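Local atomic coordinates of alkyl hydroperoxide reductase/ Thiol specific antioxidant/ Mal allergen (Burkholderia ambifaria, PDB entry 5ENU), a protein that probably reduces hydrogen peroxide and organic hydroperoxides through a reactive cysteine, as a peroxiredoxin of the thioredoxin-like AhpC/TSA family. Residues D47-P50 with G51-T54; S77-L81 with R82-N86; D85-K88 with A89-L93; R143-V147 with P148-D152. One frame throughout, in Å; residues are numbered along the deposited sequence. Where two conformers were deposited one is given.

All four contacts are local, each formed where the chain turns into or out of a helix, and they follow one another from contact 1 to contact 4. Contact 1 opens helix 50-68; contacts 2 and 3 open and close helix 81-91 and share Asp85 and Asn86; contact 4 opens helix 150-160. The centres of contacts 1 and 2 lie about 13 Å apart. The centres of contacts 1 and 3 lie about 11 Å apart. Contact 1 touches each of the others, whereas contacts 2 and 4 are separated by about 22 Å between centres. The probable active-site turn of contact 1 is thus in contact both with helix 81-91 and with the loop before helix 150-160.

Contact 1: residues D47-P50 with G51-T54; sequences DNTP and GCTT
Thr53 grips the carbonyl oxygen of Thr49 twice. Its amide, Thr53 N, bonds to Thr49 O at 2.9 Å, while the hydroxyl Thr53 OG1 gives its proton to Thr49 O at 2.8 Å from 43° above the carbonyl plane. The hydroxyl can fold back this way because OG1 lies beside its own backbone N (chi1 -62°). One step on, Thr54 N bonds to Pro50 O at 3.0 Å with an N-H...O angle of 168°, an ordinary first-turn helix bond. Thr49 OG1 sits 3.2 Å from Cys52 SG and also touches Cys52 CB. This hydroxyl, at the N-cap position, is tied back to Lys46 O, which helps to hold it beside the sulfur. Cys52 is buried, leaning on Tyr44 and Pro45, and Phe87 of helix 81-91 packs against Thr53. Pro45, Thr49 and Cys52 have the spacing of the PxxxTxxC signature of peroxiredoxins, in which the cysteine attacks the peroxide. Cys52 is therefore probably the peroxidatic residue, held in the first turn of helix 50-68 with a threonine hydroxyl beside its sulfur.

Contact 2: residues S77-L81 with R82-N86; sequences SRDSL and RSHDN
Arg82 touches the loop lightly: its CB lies 3.8 Å from Ser80 OG, and the rest of its chain leads away from the loop. At Ser83 the cap is made. Ser83 N donates to Ser80 OG at 2.9 Å with an N-H...O angle of 166°, so the N-cap serine satisfies an amide that the helix itself cannot serve. Ser80 OG is placed for this by a chi1 of 68°, which holds it between its own N and carbonyl carbon. The other hydroxyl, Ser83 OG, rests 3.7 Å from Asp79 CB and bonds to Asp47. His84 follows with its amide on Ser80 O (2.9 Å) and its ring turned back over the loop. Asp79 O lies over one face, offset toward the rim, and Asp79 CB meets CE1 of the ring. In the ring plane Ser77 OG stands at the edge, only 3.0 Å from His84 CE1. That hydroxyl is oriented by its bond to Asp79 OD2 (2.7 Å), which it meets on the anti side. Both ring nitrogens of His84 are taken, ND1 by Asp47 OD2 and NE2 by Ile98 O, an arrangement that would suit a ring protonated on both. Asp85 N closes the turn on Leu81 O at 2.8 Å. The whole cap lies between the end of strand 71-77 and the start of helix 81-91, with strand 97-99 against Leu81 and His84 and the loop holding Tyr44 and Asp47 packed on the ring.

Contact 3: residues D85-K88 with A89-L93; sequences DNFK and AKLEL
Lys88 reaches past the last turn of its helix to the carbonyl of Leu93. The chain is extended as far as CE, with CG opposite the backbone N (chi1 178°), then bends at chi4 so that Lys88 NZ donates to Leu93 O at 2.9 Å. The ammonium comes from 44° above the carbonyl plane, and it bonds to Phe95 O as well; two main-chain oxygens thus hold it. Along the way, Lys88 CG runs 4.0 Å from Leu93 CB. Phe87 and Leu91, one turn apart, lean across each other at a slant: in the Leu91 conformer given, one of two deposited, Leu91 CD1 lies 3.6 Å from Phe87 CE1, while Leu91 CD2 meets Phe87 CZ. Lys90 approaches the same ring at its edge, its CE 4.4 Å from Phe87 CD1. The bend at chi3 (73°) turns its end that way, and NZ is bound by Asn48 OD1. The backbone ends with Leu93 N donating in the carbonyl plane to Lys88 O (3.0 Å) and a weak bond from Glu92 N to Ala89 O. A water links Leu93 O to Lys88 O, the latter weakly. With Glu92 at positive phi as the C-prime residue, this is a Schellman motif, here ending the helix of the beta-alpha-beta unit 71-77, 81-91, 97-99 of the thioredoxin-like fold.

Contact 4: residues R143-V147 with P148-D152; sequences RGIKV and PGHVD
Ile145 lays its terminal methyl squarely on the imidazole of His150. Ile145 CD1 is 3.7 Å from the ring centroid and 10° off the normal, a CH-pi contact over the centre of one face, while CG1 of the same side chain reaches His150 CE1 at 3.7 Å. Two torsions of like sign, chi1 40° and chi2 64°, curl the isoleucine so that both carbons lie over the ring. His150 answers by swinging CG anti to its backbone N, with the ring turned flat to Ile145. Its NE2 bonds to Thr129 OG1, which helps to fix the ring's rotation. Lys146, extended beyond CG, passes across Pro148 at about a right angle, with Lys146 CG 3.9 Å from Pro148 CD. Val147 CB also touches this proline carbon, at 3.5 Å. The backbone makes a type II beta turn with Pro148 and Gly149 at its corners, closed by His150 N on Val147 O at 2.9 Å. One water is shared by Lys146 O and Pro148 O. A second gives a proton to Val147 O and accepts from Val151 N, linking the turn to the first residues of the helix. The turn carries the chain from strand 138-143 into helix 150-160: Ile145 and Val147 lie on Arg127 of strand 120-132, Trp142 meets the His150 ring edge-to-face, and helix 50-68 packs on Val147, His150 and Val151.

Contact 1: residues D47-P50 with G51-T54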
# COMPACT_ATOMS: atom_id res chain seq x y z
N ASP A 47 2.17 5.28 -10.69
CA ASP A 47 2.71 6.62 -10.46
C ASP A 47 2.22 7.57 -11.55
O ASP A 47 2.14 7.21 -12.73
CB ASP A 47 4.24 6.60 -10.52
CG ASP A 47 4.90 5.92 -9.33
OD1 ASP A 47 4.20 5.52 -8.37
OD2 ASP A 47 6.15 5.78 -9.34
N ASN A 48 1.89 8.80 -11.15
CA ASN A 48 1.63 9.95 -12.02
C ASN A 48 0.25 9.95 -12.66
O ASN A 48 -0.00 10.81 -13.52
CB ASN A 48 2.72 10.19 -13.07
CG ASN A 48 4.06 10.39 -12.43
OD1 ASN A 48 4.24 11.33 -11.65
ND2 ASN A 48 4.99 9.48 -12.68
N THR A 49 -0.64 9.06 -12.28
CA THR A 49 -1.99 9.14 -12.81
C THR A 49 -2.85 9.97 -11.88
O THR A 49 -2.49 10.18 -10.71
CB THR A 49 -2.57 7.73 -12.96
OG1 THR A 49 -2.60 7.09 -11.69
CG2 THR A 49 -1.73 6.88 -13.91
N PRO A 50 -4.01 10.46 -12.35
CA PRO A 50 -4.82 11.37 -11.51
C PRO A 50 -5.26 10.77 -10.19
O PRO A 50 -5.09 11.42 -9.14
CB PRO A 50 -6.00 11.73 -12.43
CG PRO A 50 -5.46 11.57 -13.82
CD PRO A 50 -4.51 10.40 -13.74
N GLY A 51 -5.82 9.56 -10.20
CA GLY A 51 -6.34 8.98 -8.96
C GLY A 51 -5.23 8.66 -7.98
O GLY A 51 -5.37 8.88 -6.77
N CYS A 52 -4.10 8.14 -8.48
CA CYS A 52 -2.99 7.79 -7.60
C CYS A 52 -2.31 9.04 -7.05
O CYS A 52 -1.83 9.03 -5.91
CB CYS A 52 -2.01 6.89 -8.36
SG CYS A 52 -2.80 5.38 -8.96
N THR A 53 -2.32 10.14 -7.81
CA THR A 53 -1.81 11.40 -7.30
C THR A 53 -2.70 11.93 -6.18
O THR A 53 -2.22 12.30 -5.11
CB THR A 53 -1.69 12.40 -8.46
OG1 THR A 53 -0.76 11.90 -9.42
CG2 THR A 53 -1.25 13.78 -7.96
N THR A 54 -4.02 11.94 -6.40
CA THR A 54 -4.93 12.40 -5.36
C THR A 54 -4.80 11.54 -4.10
O THR A 54 -4.73 12.07 -2.98
CB THR A 54 -6.38 12.38 -5.86
OG1 THR A 54 -6.49 13.24 -7.00
CG2 THR A 54 -7.35 12.85 -4.77

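Contact 2: residues S77-L81 with R82-N86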
# COMPACT_ATOMS: atom_id res chain seq x y z
N SER A 77 3.34 0.38 -5.64
CA SER A 77 2.97 0.08 -7.01
C SER A 77 4.12 -0.70 -7.63
O SER A 77 5.18 -0.87 -7.01
CB SER A 77 2.65 1.33 -7.84
OG SER A 77 3.85 1.95 -8.29
N ARG A 78 3.93 -1.14 -8.88
CA ARG A 78 4.98 -1.89 -9.56
C ARG A 78 5.97 -0.98 -10.29
O ARG A 78 6.91 -1.50 -10.92
CB ARG A 78 4.37 -2.93 -10.52
CG ARG A 78 3.44 -3.93 -9.81
CD ARG A 78 2.59 -4.73 -10.79
NE ARG A 78 1.69 -3.87 -11.56
CZ ARG A 78 1.02 -4.28 -12.63
NH1 ARG A 78 1.13 -5.54 -13.04
NH2 ARG A 78 0.21 -3.43 -13.25
N ASP A 79 5.80 0.34 -10.22
CA ASP A 79 6.72 1.27 -10.88
C ASP A 79 8.14 1.13 -10.32
O ASP A 79 8.34 0.66 -9.19
CB ASP A 79 6.24 2.72 -10.71
CG ASP A 79 4.92 2.96 -11.40
OD1 ASP A 79 4.95 3.03 -12.65
OD2 ASP A 79 3.87 3.01 -10.73
N SER A 80 9.11 1.56 -11.11
CA SER A 80 10.52 1.54 -10.74
C SER A 80 10.82 2.46 -9.55
O SER A 80 10.06 3.40 -9.22
CB SER A 80 11.38 2.00 -11.92
OG SER A 80 11.16 3.37 -12.17
N LEU A 81 11.96 2.21 -8.90
CA LEU A 81 12.44 3.13 -7.87
C LEU A 81 12.66 4.53 -8.43
O LEU A 81 12.36 5.52 -7.75
CB LEU A 81 13.73 2.60 -7.25
CG LEU A 81 13.52 1.42 -6.29
CD1 LEU A 81 14.88 0.83 -5.89
CD2 LEU A 81 12.73 1.87 -5.04
N ARG A 82 13.18 4.63 -9.65
CA ARG A 82 13.37 5.95 -10.26
C ARG A 82 12.03 6.69 -10.38
O ARG A 82 11.92 7.87 -10.04
CB ARG A 82 14.01 5.80 -11.65
CG ARG A 82 14.10 7.11 -12.46
CD ARG A 82 14.77 6.87 -13.81
NE ARG A 82 13.89 6.19 -14.76
CZ ARG A 82 14.30 5.63 -15.91
NH1 ARG A 82 15.59 5.65 -16.24
NH2 ARG A 82 13.42 5.05 -16.73
N SER A 83 11.00 5.99 -10.88
CA SER A 83 9.69 6.62 -10.97
C SER A 83 9.21 7.03 -9.59
O SER A 83 8.69 8.14 -9.41
CB SER A 83 8.72 5.62 -11.59
OG SER A 83 7.40 6.15 -11.67
N HIS A 84 9.37 6.15 -8.60
CA HIS A 84 8.94 6.46 -7.24
C HIS A 84 9.67 7.68 -6.68
O HIS A 84 9.06 8.52 -6.01
CB HIS A 84 9.17 5.27 -6.32
CG HIS A 84 8.13 4.21 -6.39
ND1 HIS A 84 7.03 4.28 -7.22
CD2 HIS A 84 8.00 3.06 -5.69
CE1 HIS A 84 6.26 3.22 -7.01
NE2 HIS A 84 6.84 2.46 -6.10
N ASP A 85 10.99 7.77 -6.90
CA ASP A 85 11.72 8.94 -6.41
C ASP A 85 11.14 10.22 -7.00
O ASP A 85 10.98 11.23 -6.29
CB ASP A 85 13.20 8.84 -6.78
CG ASP A 85 13.97 7.86 -5.91
OD1 ASP A 85 13.51 7.51 -4.80
OD2 ASP A 85 15.07 7.45 -6.34
N ASN A 86 10.85 10.21 -8.30
CA ASN A 86 10.28 11.38 -8.96
C ASN A 86 8.90 11.69 -8.43
O ASN A 86 8.58 12.85 -8.15
CB ASN A 86 10.25 11.14 -10.47
CG ASN A 86 11.60 11.38 -11.12
OD1 ASN A 86 12.20 12.44 -10.92
ND2 ASN A 86 12.09 10.41 -11.88

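Contact 3: residues D85-K88 with A89-L93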
# COMPACT_ATOMS: atom_id res chain seq x y z
N ASP A 85 10.99 7.77 -6.90
CA ASP A 85 11.72 8.94 -6.41
C ASP A 85 11.14 10.22 -7.00
O ASP A 85 10.98 11.23 -6.29
CB ASP A 85 13.20 8.84 -6.78
CG ASP A 85 13.97 7.86 -5.91
OD1 ASP A 85 13.51 7.51 -4.80
OD2 ASP A 85 15.07 7.45 -6.34
N ASN A 86 10.85 10.21 -8.30
CA ASN A 86 10.28 11.38 -8.96
C ASN A 86 8.90 11.69 -8.43
O ASN A 86 8.58 12.85 -8.15
CB ASN A 86 10.25 11.14 -10.47
CG ASN A 86 11.60 11.38 -11.12
OD1 ASN A 86 12.20 12.44 -10.92
ND2 ASN A 86 12.09 10.41 -11.88
N PHE A 87 8.06 10.66 -8.28
CA PHE A 87 6.68 10.86 -7.86
C PHE A 87 6.63 11.35 -6.41
O PHE A 87 5.88 12.28 -6.08
CB PHE A 87 5.95 9.52 -8.02
CG PHE A 87 4.45 9.56 -7.78
CD1 PHE A 87 3.63 10.44 -8.46
CD2 PHE A 87 3.86 8.62 -6.94
CE1 PHE A 87 2.26 10.43 -8.26
CE2 PHE A 87 2.51 8.61 -6.74
CZ PHE A 87 1.70 9.51 -7.40
N LYS A 88 7.44 10.74 -5.54
CA LYS A 88 7.53 11.19 -4.15
C LYS A 88 8.00 12.64 -4.07
O LYS A 88 7.48 13.43 -3.26
CB LYS A 88 8.48 10.27 -3.37
CG LYS A 88 8.71 10.66 -1.91
CD LYS A 88 9.63 9.65 -1.25
CE LYS A 88 10.15 10.14 0.09
NZ LYS A 88 9.15 10.10 1.16
N ALA A 89 8.99 13.02 -4.89
CA ALA A 89 9.47 14.40 -4.89
C ALA A 89 8.40 15.37 -5.41
O ALA A 89 8.21 16.45 -4.84
CB ALA A 89 10.75 14.50 -5.73
N LYS A 90 7.71 15.00 -6.49
CA LYS A 90 6.70 15.88 -7.07
C LYS A 90 5.58 16.18 -6.07
O LYS A 90 5.09 17.31 -5.99
CB LYS A 90 6.13 15.25 -8.33
CG LYS A 90 5.04 16.09 -8.98
CD LYS A 90 4.72 15.65 -10.39
CE LYS A 90 3.97 14.37 -10.42
NZ LYS A 90 3.57 14.07 -11.81
N LEU A 91 5.14 15.16 -5.33
CA LEU A 91 4.05 15.30 -4.38
C LEU A 91 4.53 15.65 -2.98
O LEU A 91 3.70 15.86 -2.08
CB LEU A 91 3.22 14.01 -4.34
CG LEU A 91 2.20 13.74 -5.46
CD1 LEU A 91 2.83 13.68 -6.85
CD2 LEU A 91 1.45 12.46 -5.14
N GLU A 92 5.85 15.69 -2.76
CA GLU A 92 6.41 15.95 -1.43
C GLU A 92 5.84 14.99 -0.39
O GLU A 92 5.43 15.38 0.70
CB GLU A 92 6.24 17.41 -1.03
CG GLU A 92 6.79 18.37 -2.07
CD GLU A 92 6.79 19.81 -1.62
OE1 GLU A 92 6.28 20.09 -0.50
OE2 GLU A 92 7.30 20.66 -2.38
N LEU A 93 5.82 13.71 -0.74
CA LEU A 93 5.23 12.71 0.16
C LEU A 93 6.15 12.50 1.36
O LEU A 93 7.37 12.35 1.17
CB LEU A 93 5.01 11.37 -0.55
CG LEU A 93 4.07 11.41 -1.77
CD1 LEU A 93 3.96 10.01 -2.38
CD2 LEU A 93 2.69 11.95 -1.37
O HOH W 1 9.35 14.15 -0.53

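Contact 4: residues R143-V147 with P148-D152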
# COMPACT_ATOMS: atom_id res chain seq x y z
N ARG A 143 -10.80 -3.46 -0.86
CA ARG A 143 -10.37 -3.90 -2.18
C ARG A 143 -11.14 -3.19 -3.29
O ARG A 143 -12.37 -3.06 -3.21
CB ARG A 143 -10.49 -5.41 -2.33
CG ARG A 143 -9.57 -6.17 -1.37
CD ARG A 143 -9.62 -7.68 -1.64
NE ARG A 143 -8.70 -8.46 -0.80
CZ ARG A 143 -7.43 -8.73 -1.12
NH1 ARG A 143 -6.90 -8.26 -2.26
NH2 ARG A 143 -6.66 -9.44 -0.30
N GLY A 144 -10.42 -2.71 -4.30
CA GLY A 144 -11.10 -2.07 -5.41
C GLY A 144 -11.86 -0.83 -5.00
O GLY A 144 -12.95 -0.56 -5.51
N ILE A 145 -11.32 -0.06 -4.07
CA ILE A 145 -12.05 1.11 -3.60
C ILE A 145 -11.80 2.30 -4.52
O ILE A 145 -10.80 2.39 -5.25
CB ILE A 145 -11.75 1.43 -2.12
CG1 ILE A 145 -10.27 1.24 -1.76
CG2 ILE A 145 -12.66 0.57 -1.20
CD1 ILE A 145 -9.27 2.15 -2.47
N LYS A 146 -12.73 3.25 -4.46
CA LYS A 146 -12.52 4.54 -5.10
C LYS A 146 -11.76 5.45 -4.16
O LYS A 146 -11.74 5.25 -2.94
CB LYS A 146 -13.85 5.18 -5.51
CG LYS A 146 -14.73 5.67 -4.34
CD LYS A 146 -15.93 6.46 -4.88
CE LYS A 146 -16.82 6.99 -3.76
NZ LYS A 146 -17.85 7.92 -4.30
N VAL A 147 -11.11 6.48 -4.72
CA VAL A 147 -10.31 7.37 -3.88
C VAL A 147 -11.16 8.25 -2.96
O VAL A 147 -10.84 8.35 -1.76
CB VAL A 147 -9.30 8.18 -4.72
CG1 VAL A 147 -8.49 9.15 -3.84
CG2 VAL A 147 -8.36 7.24 -5.46
N PRO A 148 -12.22 8.92 -3.44
CA PRO A 148 -12.94 9.85 -2.56
C PRO A 148 -13.43 9.19 -1.28
O PRO A 148 -14.05 8.13 -1.32
CB PRO A 148 -14.10 10.34 -3.43
CG PRO A 148 -13.56 10.30 -4.82
CD PRO A 148 -12.73 9.01 -4.83
N GLY A 149 -13.11 9.82 -0.15
CA GLY A 149 -13.51 9.33 1.16
C GLY A 149 -12.61 8.26 1.75
O GLY A 149 -12.70 7.99 2.96
N HIS A 150 -11.71 7.69 0.95
CA HIS A 150 -10.97 6.51 1.37
C HIS A 150 -9.95 6.81 2.47
O HIS A 150 -9.91 6.10 3.49
CB HIS A 150 -10.28 5.83 0.18
CG HIS A 150 -9.52 4.60 0.57
ND1 HIS A 150 -10.12 3.54 1.23
CD2 HIS A 150 -8.23 4.25 0.39
CE1 HIS A 150 -9.22 2.61 1.46
NE2 HIS A 150 -8.06 3.01 0.96
N VAL A 151 -9.13 7.85 2.31
CA VAL A 151 -8.15 8.16 3.35
C VAL A 151 -8.85 8.48 4.67
O VAL A 151 -8.38 8.06 5.74
CB VAL A 151 -7.21 9.29 2.89
CG1 VAL A 151 -6.22 9.68 3.99
CG2 VAL A 151 -6.45 8.85 1.65
N ASP A 152 -9.98 9.19 4.62
CA ASP A 152 -10.75 9.46 5.83
C ASP A 152 -11.16 8.15 6.52
O ASP A 152 -11.07 8.02 7.74
CB ASP A 152 -12.03 10.24 5.49
CG ASP A 152 -11.78 11.69 5.11
OD1 ASP A 152 -12.69 12.30 4.51
OD2 ASP A 152 -10.70 12.24 5.43
O HOH W 2 -13.59 5.22 -0.75
O HOH W 3 -9.30 9.73 -0.03